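Glycosyl hydrolase, family 38 (Enterococcus faecalis, PDB 5KBP) probably hydrolyses alpha-mannosidic linkages in carbohydrates as a metal-binding family 38 glycoside hydrolase. Local coordinates at residues A885-R888 against P889-R893. Numbering follows the deposited sequence.
Sequences APLR and PFEIR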
ATOM      1  N   ALA A 885      33.854  -3.028  32.701  1.00 53.29           N
ATOM      2  CA  ALA A 885      33.411  -1.999  33.625  1.00 54.09           C
ATOM      3  C   ALA A 885      31.948  -2.224  34.001  1.00 66.36           C
ATOM      4  O   ALA A 885      31.158  -2.715  33.189  1.00 69.63           O
ATOM      5  CB  ALA A 885      33.582  -0.613  33.011  1.00 53.75           C
ATOM      6  N   PRO A 886      31.564  -1.885  35.232  1.00 68.89           N
ATOM      7  CA  PRO A 886      30.172  -2.086  35.645  1.00 67.77           C
ATOM      8  C   PRO A 886      29.217  -1.225  34.832  1.00 65.65           C
ATOM      9  O   PRO A 886      29.558  -0.129  34.382  1.00 56.38           O
ATOM     10  CB  PRO A 886      30.177  -1.677  37.123  1.00 66.20           C
ATOM     11  CG  PRO A 886      31.370  -0.781  37.266  1.00 67.34           C
ATOM     12  CD  PRO A 886      32.391  -1.330  36.317  1.00 64.38           C
ATOM     13  N   LEU A 887      28.009  -1.745  34.637  1.00 65.37           N
ATOM     14  CA  LEU A 887      26.987  -1.020  33.895  1.00 55.25           C
ATOM     15  C   LEU A 887      26.451   0.121  34.750  1.00 61.21           C
ATOM     16  O   LEU A 887      25.916  -0.108  35.839  1.00 65.83           O
ATOM     17  CB  LEU A 887      25.864  -1.967  33.483  1.00 44.59           C
ATOM     18  CG  LEU A 887      24.856  -1.437  32.463  1.00 50.12           C
ATOM     19  CD1 LEU A 887      25.564  -0.987  31.196  1.00 49.63           C
ATOM     20  CD2 LEU A 887      23.819  -2.502  32.147  1.00 46.75           C
ATOM     21  N   ARG A 888      26.603   1.348  34.262  1.00 59.37           N
ATOM     22  CA  ARG A 888      26.178   2.513  35.015  1.00 56.89           C
ATOM     23  C   ARG A 888      24.652   2.609  35.031  1.00 58.98           C
ATOM     24  O   ARG A 888      23.975   2.023  34.183  1.00 58.24           O
ATOM     25  CB  ARG A 888      26.799   3.774  34.420  1.00 62.44           C
ATOM     26  CG  ARG A 888      28.314   3.815  34.548  1.00 72.36           C
ATOM     27  CD  ARG A 888      28.882   5.157  34.121  1.00 86.16           C
ATOM     28  NE  ARG A 888      28.696   5.406  32.696  1.00 95.16           N
ATOM     29  CZ  ARG A 888      29.538   4.999  31.752  1.00 98.57           C
ATOM     30  NH1 ARG A 888      29.291   5.270  30.478  1.00 99.29           N
ATOM     31  NH2 ARG A 888      30.627   4.316  32.080  1.00 94.21           N
ATOM     32  N   PRO A 889      24.088   3.326  36.005  1.00 59.25           N
ATOM     33  CA  PRO A 889      22.625   3.447  36.084  1.00 60.21           C
ATOM     34  C   PRO A 889      22.030   4.039  34.814  1.00 62.80           C
ATOM     35  O   PRO A 889      22.448   5.099  34.344  1.00 56.15           O
ATOM     36  CB  PRO A 889      22.409   4.371  37.290  1.00 60.39           C
ATOM     37  CG  PRO A 889      23.754   4.970  37.591  1.00 56.22           C
ATOM     38  CD  PRO A 889      24.747   3.944  37.166  1.00 57.10           C
ATOM     39  N   PHE A 890      21.043   3.330  34.260  1.00 67.22           N
ATOM     40  CA  PHE A 890      20.319   3.755  33.062  1.00 65.15           C
ATOM     41  C   PHE A 890      21.246   3.916  31.862  1.00 61.91           C
ATOM     42  O   PHE A 890      20.953   4.677  30.936  1.00 58.41           O
ATOM     43  CB  PHE A 890      19.537   5.048  33.311  1.00 69.21           C
ATOM     44  CG  PHE A 890      18.613   4.983  34.495  1.00 70.77           C
ATOM     45  CD1 PHE A 890      17.436   4.257  34.430  1.00 72.95           C
ATOM     46  CD2 PHE A 890      18.918   5.654  35.668  1.00 67.58           C
ATOM     47  CE1 PHE A 890      16.581   4.196  35.517  1.00 71.26           C
ATOM     48  CE2 PHE A 890      18.068   5.599  36.756  1.00 66.89           C
ATOM     49  CZ  PHE A 890      16.898   4.869  36.681  1.00 67.90           C
ATOM     50  N   GLU A 891      22.369   3.203  31.860  1.00 58.68           N
ATOM     51  CA  GLU A 891      23.295   3.272  30.742  1.00 51.23           C
ATOM     52  C   GLU A 891      22.811   2.392  29.597  1.00 46.18           C
ATOM     53  O   GLU A 891      22.329   1.278  29.812  1.00 48.68           O
ATOM     54  CB  GLU A 891      24.697   2.835  31.168  1.00 52.46           C
ATOM     55  CG  GLU A 891      25.755   3.063  30.099  1.00 59.32           C
ATOM     56  CD  GLU A 891      27.028   2.281  30.352  1.00 64.11           C
ATOM     57  OE1 GLU A 891      27.524   1.638  29.405  1.00 57.63           O
ATOM     58  OE2 GLU A 891      27.529   2.309  31.495  1.00 63.24           O
ATOM     59  N   ILE A 892      22.938   2.905  28.378  1.00 44.53           N
ATOM     60  CA  ILE A 892      22.675   2.140  27.166  1.00 40.17           C
ATOM     61  C   ILE A 892      24.034   1.701  26.635  1.00 49.25           C
ATOM     62  O   ILE A 892      24.761   2.489  26.021  1.00 55.99           O
ATOM     63  CB  ILE A 892      21.899   2.956  26.130  1.00 45.84           C
ATOM     64  CG1 ILE A 892      20.648   3.572  26.759  1.00 46.45           C
ATOM     65  CG2 ILE A 892      21.521   2.080  24.948  1.00 38.07           C
ATOM     66  CD1 ILE A 892      19.975   4.597  25.871  1.00 38.89           C
ATOM     67  N   ARG A 893      24.389   0.443  26.873  1.00 51.21           N
ATOM     68  CA  ARG A 893      25.696  -0.076  26.499  1.00 51.84           C
ATOM     69  C   ARG A 893      25.595  -0.894  25.218  1.00 53.67           C
ATOM     70  O   ARG A 893      24.665  -1.687  25.043  1.00 50.77           O
ATOM     71  CB  ARG A 893      26.284  -0.931  27.623  1.00 48.87           C
ATOM     72  CG  ARG A 893      27.693  -1.429  27.347  1.00 54.12           C
ATOM     73  CD  ARG A 893      28.359  -1.940  28.612  1.00 53.00           C
ATOM     74  NE  ARG A 893      28.617  -0.869  29.570  1.00 54.05           N
ATOM     75  CZ  ARG A 893      29.221  -1.046  30.740  1.00 60.66           C
ATOM     76  NH1 ARG A 893      29.629  -2.255  31.102  1.00 73.12           N
ATOM     77  NH2 ARG A 893      29.415  -0.015  31.551  1.00 53.82           N
TER
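Two consecutive carbonyls, those of Ala885 and Pro886, receive the end of the Arg893 side chain. NH1 lies 2.6 Å from Ala885 O with that oxygen close to the guanidinium plane and an N-H...O angle of 165°, a short, nearly straight bond; NH2 meets Pro886 O at 2.8 Å, less straight and from above the carbonyl plane. Leu887 covers one face of the same guanidinium: its CD1 sits 3.5 Å from Arg893 NE, offset toward the rim. Along its NE/NH2 side Arg893 also grips Glu891, NE to OE1 at 2.7 Å and NH2 to OE2 at 3.0 Å, both on the syn side of the carboxylate.

Glu891 OE2 also accepts the backbone N of Arg888 at 3.1 Å, from above the carboxylate plane. With CG anti to its own backbone N (chi1 -172°) and an extended chain beyond, Glu891 reaches back to Arg888, whose guanidinium stacks on the carboxylate with planes 20° apart. Glu891 OE2 lies over the centre of the Arg888 guanidinium, 3.5 Å from Arg888 NE; no N-H points at it, so the salt bridge rests on charge alone.

A type II beta turn from Arg888 to Glu891, closed by Glu891 N to Arg888 O at 3.1 Å, brings these groups together, and Asn849 ND2 bonds to Arg888 O as well. The turn leads into strand 892-897, central in the five-stranded antiparallel sheet of the C-terminal beta-sandwich region. Buried Glu891, paired with two arginines and a backbone N-H, is therefore probably ionised, and its negative charge would help balance the two nearby guanidinium groups.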